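Local coordinates for protein DJ-1 homolog D (Arabidopsis thaliana, PDB 4OGG) that belongs to the DJ-1/PfpI family and joins two tandem DJ-1-like units in a single chain, at residues P21-Q26 with G368-V373; T172-P177 with E210-F215. All blocks are in the same frame, centred on the assembly; numbering follows the deposited sequence.

Both contacts lie near the middle of the chain, where the two DJ-1/PfpI family units meet, and they join what appear to be equivalent elements of the two repeats, though at different points along them. Contact 1 sets helix 15-27 of the first unit against the start of helix 369-380 of the second; contact 2 sets the turn leading into helix 176-186 against helix 208-221. Contact 1 is a close, partly buried helix pair with an amide-imidazole hydrogen bond and contacts of a proline ring. Contact 2, the more deeply buried, is a wider approach spanned by one long lysine in an ion pair. Their centres are about 12 Å apart, and they touch where H369 and Q23 pack on V213 and H369 also meets E210.

Contact 1: P21-Q26 with G368-V373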
loop_
_atom_site.group_PDB
_atom_site.type_symbol
_atom_site.label_atom_id
_atom_site.label_comp_id
_atom_site.label_asym_id
_atom_site.label_seq_id
_atom_site.Cartn_x
_atom_site.Cartn_y
_atom_site.Cartn_z
ATOM N N PRO C 21 -13.532 16.045 -15.748
ATOM C CA PRO C 21 -13.894 16.706 -17.004
ATOM C C PRO C 21 -14.402 15.716 -18.051
ATOM O O PRO C 21 -15.293 16.037 -18.839
ATOM C CB PRO C 21 -12.596 17.404 -17.419
ATOM C CG PRO C 21 -11.535 16.541 -16.819
ATOM C CD PRO C 21 -12.099 16.222 -15.454
ATOM N N PHE C 22 -13.851 14.505 -18.044
ATOM C CA PHE C 22 -14.267 13.472 -18.997
ATOM C C PHE C 22 -15.756 13.167 -18.877
ATOM O O PHE C 22 -16.475 13.117 -19.876
ATOM C CB PHE C 22 -13.471 12.177 -18.771
ATOM C CG PHE C 22 -13.855 11.048 -19.700
ATOM C CD1 PHE C 22 -13.716 11.185 -21.082
ATOM C CD2 PHE C 22 -14.350 9.849 -19.192
ATOM C CE1 PHE C 22 -14.065 10.144 -21.944
ATOM C CE2 PHE C 22 -14.702 8.799 -20.047
ATOM C CZ PHE C 22 -14.559 8.950 -21.425
ATOM N N GLN C 23 -16.225 12.960 -17.652
ATOM C CA GLN C 23 -17.630 12.634 -17.448
ATOM C C GLN C 23 -18.551 13.846 -17.366
ATOM O O GLN C 23 -19.692 13.793 -17.825
ATOM C CB GLN C 23 -17.778 11.758 -16.204
ATOM C CG GLN C 23 -16.925 10.504 -16.281
ATOM C CD GLN C 23 -17.220 9.526 -15.173
ATOM O OE1 GLN C 23 -17.073 9.847 -13.992
ATOM N NE2 GLN C 23 -17.639 8.322 -15.544
ATOM N N ALA C 24 -18.063 14.938 -16.792
ATOM C CA ALA C 24 -18.878 16.141 -16.683
ATOM C C ALA C 24 -19.198 16.669 -18.077
ATOM O O ALA C 24 -20.354 16.939 -18.398
ATOM C CB ALA C 24 -18.147 17.208 -15.878
ATOM N N LEU C 25 -18.169 16.815 -18.905
ATOM C CA LEU C 25 -18.371 17.324 -20.254
ATOM C C LEU C 25 -19.338 16.443 -21.032
ATOM O O LEU C 25 -20.203 16.944 -21.753
ATOM C CB LEU C 25 -17.032 17.434 -20.985
ATOM C CG LEU C 25 -16.057 18.449 -20.377
ATOM C CD1 LEU C 25 -14.780 18.452 -21.193
ATOM C CD2 LEU C 25 -16.673 19.848 -20.351
ATOM N N GLN C 26 -19.199 15.129 -20.885
ATOM C CA GLN C 26 -20.101 14.212 -21.566
ATOM C C GLN C 26 -21.523 14.417 -21.051
ATOM O O GLN C 26 -22.479 14.428 -21.825
ATOM C CB GLN C 26 -19.661 12.764 -21.341
ATOM C CG GLN C 26 -18.487 12.356 -22.207
ATOM C CD GLN C 26 -18.118 10.902 -22.034
ATOM O OE1 GLN C 26 -17.458 10.527 -21.066
ATOM N NE2 GLN C 26 -18.552 10.071 -22.967
ATOM N N GLY C 368 -21.134 5.105 -15.369
ATOM C CA GLY C 368 -22.391 5.720 -15.768
ATOM C C GLY C 368 -22.643 7.163 -15.356
ATOM O O GLY C 368 -23.764 7.654 -15.493
ATOM N N HIS C 369 -21.618 7.859 -14.876
ATOM C CA HIS C 369 -21.792 9.246 -14.449
ATOM C C HIS C 369 -22.341 10.211 -15.503
ATOM O O HIS C 369 -23.124 11.103 -15.174
ATOM C CB HIS C 369 -20.479 9.784 -13.873
ATOM C CG HIS C 369 -20.169 9.252 -12.508
ATOM N ND1 HIS C 369 -18.887 9.175 -12.012
ATOM C CD2 HIS C 369 -20.978 8.768 -11.535
ATOM C CE1 HIS C 369 -18.918 8.663 -10.794
ATOM N NE2 HIS C 369 -20.176 8.408 -10.481
ATOM N N PRO C 370 -21.944 10.054 -16.779
ATOM C CA PRO C 370 -22.473 10.978 -17.788
ATOM C C PRO C 370 -23.999 10.954 -17.834
ATOM O O PRO C 370 -24.640 12.001 -17.772
ATOM C CB PRO C 370 -21.836 10.474 -19.079
ATOM C CG PRO C 370 -20.499 9.981 -18.597
ATOM C CD PRO C 370 -20.877 9.213 -17.351
ATOM N N GLU C 371 -24.580 9.761 -17.932
ATOM C CA GLU C 371 -26.033 9.646 -17.975
ATOM C C GLU C 371 -26.635 9.968 -16.615
ATOM O O GLU C 371 -27.734 10.518 -16.530
ATOM C CB GLU C 371 -26.454 8.244 -18.423
ATOM C CG GLU C 371 -26.060 7.921 -19.861
ATOM C CD GLU C 371 -26.802 6.722 -20.426
ATOM O OE1 GLU C 371 -26.482 6.310 -21.562
ATOM O OE2 GLU C 371 -27.710 6.197 -19.743
ATOM N N PHE C 372 -25.909 9.634 -15.553
ATOM C CA PHE C 372 -26.364 9.902 -14.190
ATOM C C PHE C 372 -26.597 11.405 -14.026
ATOM O O PHE C 372 -27.683 11.843 -13.640
ATOM C CB PHE C 372 -25.303 9.428 -13.186
ATOM C CG PHE C 372 -25.740 9.498 -11.742
ATOM C CD1 PHE C 372 -26.791 8.711 -11.276
ATOM C CD2 PHE C 372 -25.063 10.314 -10.838
ATOM C CE1 PHE C 372 -27.158 8.732 -9.932
ATOM C CE2 PHE C 372 -25.420 10.345 -9.491
ATOM C CZ PHE C 372 -26.470 9.550 -9.035
ATOM N N VAL C 373 -25.569 12.191 -14.325
ATOM C CA VAL C 373 -25.659 13.640 -14.207
ATOM C C VAL C 373 -26.632 14.215 -15.235
ATOM O O VAL C 373 -27.428 15.101 -14.921
ATOM C CB VAL C 373 -24.272 14.294 -14.393
ATOM C CG1 VAL C 373 -24.396 15.810 -14.349
ATOM C CG2 VAL C 373 -23.326 13.814 -13.300
#
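The axes of the helical segments 21-26 and 369-373 come within 8.0 Å and cross at -42°, with Q23 CA only 5.1 Å from P370 CA, and so pack one DJ-1/PfpI unit of the tandem chain on the other. The central link is a bond from H369 ND1 to Q23 OE1, 2.8 Å long, with an N-H...O angle of 154°. The amide oxygen meets the imidazole at its edge and practically in the ring plane, whereas the donor stands clearly tilted from the carbonyl plane; the amide and ring planes are themselves strongly inclined to each other. Q23 reaches the ring with CG anti to the carbonyl carbon, beside the backbone N (chi1 -56°), and the chain extended beyond. Its amide is used at both ends, since NE2 donates to W366 O; this pair of bonds fixes which way round the amide lies, and V213 of helix 208-221 packs beside it. A proline is well placed in the first turn of helix 369-380, where an N-H is not needed for helical bonding, and its compact nonpolar ring suits the close approach to helix 21-26. P370 CB meets Q26 CB at 3.9 Å, while P370 CD lies 3.8 Å from Q23 NE2.

Contact 2: T172-P177 with E210-F215; sequences TYEGHP and EVKVPF
The Y173 ring receives K212 obliquely, with CE 4.3 Å from CD1, and has the carboxylate oxygen E174 OE2 in plane at its edge. The neighbouring H176 ring carries Y173 CA over the centre of one face. These groups belong to a turn of the first DJ-1/PfpI unit that leads into helix 176-186, facing helix 208-221 of the second. It begins with an ST turn, in which T172 OG1 accepts from E174 N at 3.1 Å; the same hydroxyl also bonds to P158 O. G175, which needs no room for a side chain, occupies the N-cap of the helix that follows. The Y173 ring is fixed by edge-to-face packing with Y16 and by the bond of its hydroxyl to H50 O. The nearest CA atoms across the contact, those of Y173 and K212, are 9.9 Å apart, a gap that calls for a long side chain. K212 bends at chi2 (74°) and then runs straight, its methylenes suiting the aromatic neighbours and its ammonium the acid. E174 also bends at chi2, bringing its carboxylate back across the lysine's end. The salt bridge places K212 NZ 2.9 Å from E174 OE2, on that oxygen's syn lone pair.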
loop_
_atom_site.group_PDB
_atom_site.type_symbol
_atom_site.label_atom_id
_atom_site.label_comp_id
_atom_site.label_asym_id
_atom_site.label_seq_id
_atom_site.Cartn_x
_atom_site.Cartn_y
_atom_site.Cartn_z
ATOM N N THR C 172 -5.598 23.496 -9.113
ATOM C CA THR C 172 -5.833 22.160 -8.558
ATOM C C THR C 172 -7.247 21.698 -8.889
ATOM O O THR C 172 -8.058 22.482 -9.383
ATOM C CB THR C 172 -5.713 22.150 -7.015
ATOM O OG1 THR C 172 -6.834 22.846 -6.448
ATOM C CG2 THR C 172 -4.428 22.831 -6.564
ATOM N N TYR C 173 -7.549 20.431 -8.602
ATOM C CA TYR C 173 -8.881 19.914 -8.878
ATOM C C TYR C 173 -9.962 20.620 -8.062
ATOM O O TYR C 173 -11.150 20.460 -8.329
ATOM C CB TYR C 173 -8.939 18.391 -8.676
ATOM C CG TYR C 173 -8.360 17.854 -7.383
ATOM C CD1 TYR C 173 -8.957 18.130 -6.150
ATOM C CD2 TYR C 173 -7.229 17.037 -7.400
ATOM C CE1 TYR C 173 -8.436 17.596 -4.963
ATOM C CE2 TYR C 173 -6.703 16.502 -6.224
ATOM C CZ TYR C 173 -7.306 16.784 -5.013
ATOM O OH TYR C 173 -6.770 16.264 -3.852
ATOM N N GLU C 174 -9.557 21.411 -7.074
ATOM C CA GLU C 174 -10.537 22.140 -6.284
ATOM C C GLU C 174 -11.154 23.269 -7.106
ATOM O O GLU C 174 -12.175 23.844 -6.723
ATOM C CB GLU C 174 -9.898 22.694 -5.009
ATOM C CG GLU C 174 -9.711 21.626 -3.947
ATOM C CD GLU C 174 -10.995 20.842 -3.707
ATOM O OE1 GLU C 174 -12.022 21.466 -3.358
ATOM O OE2 GLU C 174 -10.984 19.603 -3.873
ATOM N N GLY C 175 -10.533 23.578 -8.239
ATOM C CA GLY C 175 -11.051 24.625 -9.103
ATOM C C GLY C 175 -11.868 24.057 -10.255
ATOM O O GLY C 175 -12.283 24.796 -11.149
ATOM N N HIS C 176 -12.110 22.746 -10.238
ATOM C CA HIS C 176 -12.875 22.108 -11.308
ATOM C C HIS C 176 -14.195 22.790 -11.674
ATOM O O HIS C 176 -14.502 22.942 -12.854
ATOM C CB HIS C 176 -13.181 20.639 -10.983
ATOM C CG HIS C 176 -12.074 19.685 -11.318
ATOM N ND1 HIS C 176 -11.164 19.914 -12.327
ATOM C CD2 HIS C 176 -11.778 18.461 -10.818
ATOM C CE1 HIS C 176 -10.356 18.872 -12.436
ATOM N NE2 HIS C 176 -10.709 17.977 -11.531
ATOM N N PRO C 177 -15.002 23.196 -10.672
ATOM C CA PRO C 177 -16.280 23.847 -10.994
ATOM C C PRO C 177 -16.177 25.017 -11.974
ATOM O O PRO C 177 -16.779 24.990 -13.054
ATOM C CB PRO C 177 -16.804 24.274 -9.623
ATOM C CG PRO C 177 -16.292 23.176 -8.722
ATOM C CD PRO C 177 -14.854 23.024 -9.215
ATOM N N GLU C 210 -17.536 8.453 -7.498
ATOM C CA GLU C 210 -18.965 8.644 -7.287
ATOM C C GLU C 210 -19.386 9.817 -6.428
ATOM O O GLU C 210 -20.535 10.259 -6.503
ATOM C CB GLU C 210 -19.567 7.332 -6.797
ATOM C CG GLU C 210 -19.275 6.232 -7.805
ATOM C CD GLU C 210 -19.694 4.859 -7.352
ATOM O OE1 GLU C 210 -19.273 3.884 -8.009
ATOM O OE2 GLU C 210 -20.436 4.753 -6.353
ATOM N N VAL C 211 -18.476 10.327 -5.610
ATOM C CA VAL C 211 -18.809 11.503 -4.825
ATOM C C VAL C 211 -18.282 12.735 -5.566
ATOM O O VAL C 211 -19.025 13.680 -5.818
ATOM C CB VAL C 211 -18.196 11.465 -3.395
ATOM C CG1 VAL C 211 -16.688 11.264 -3.459
ATOM C CG2 VAL C 211 -18.526 12.768 -2.659
ATOM N N LYS C 212 -17.012 12.696 -5.959
ATOM C CA LYS C 212 -16.388 13.840 -6.614
ATOM C C LYS C 212 -16.943 14.234 -7.975
ATOM O O LYS C 212 -17.176 15.417 -8.226
ATOM C CB LYS C 212 -14.878 13.617 -6.747
ATOM C CG LYS C 212 -14.077 14.918 -6.870
ATOM C CD LYS C 212 -13.999 15.643 -5.523
ATOM C CE LYS C 212 -13.010 16.803 -5.560
ATOM N NZ LYS C 212 -12.853 17.462 -4.227
ATOM N N VAL C 213 -17.147 13.264 -8.856
ATOM C CA VAL C 213 -17.640 13.586 -10.189
ATOM C C VAL C 213 -19.018 14.244 -10.199
ATOM O O VAL C 213 -19.180 15.332 -10.754
ATOM C CB VAL C 213 -17.631 12.344 -11.108
ATOM C CG1 VAL C 213 -18.169 12.708 -12.488
ATOM C CG2 VAL C 213 -16.202 11.820 -11.239
ATOM N N PRO C 214 -20.032 13.605 -9.591
ATOM C CA PRO C 214 -21.346 14.260 -9.611
ATOM C C PRO C 214 -21.317 15.586 -8.849
ATOM O O PRO C 214 -21.917 16.576 -9.273
ATOM C CB PRO C 214 -22.261 13.232 -8.942
ATOM C CG PRO C 214 -21.584 11.915 -9.259
ATOM C CD PRO C 214 -20.131 12.249 -9.020
ATOM N N PHE C 215 -20.602 15.599 -7.728
ATOM C CA PHE C 215 -20.505 16.791 -6.891
ATOM C C PHE C 215 -19.950 17.978 -7.668
ATOM O O PHE C 215 -20.563 19.046 -7.709
ATOM C CB PHE C 215 -19.629 16.494 -5.666
ATOM C CG PHE C 215 -19.630 17.587 -4.631
ATOM C CD1 PHE C 215 -18.631 18.556 -4.617
ATOM C CD2 PHE C 215 -20.628 17.644 -3.664
ATOM C CE1 PHE C 215 -18.624 19.567 -3.656
ATOM C CE2 PHE C 215 -20.632 18.653 -2.697
ATOM C CZ PHE C 215 -19.627 19.615 -2.694
#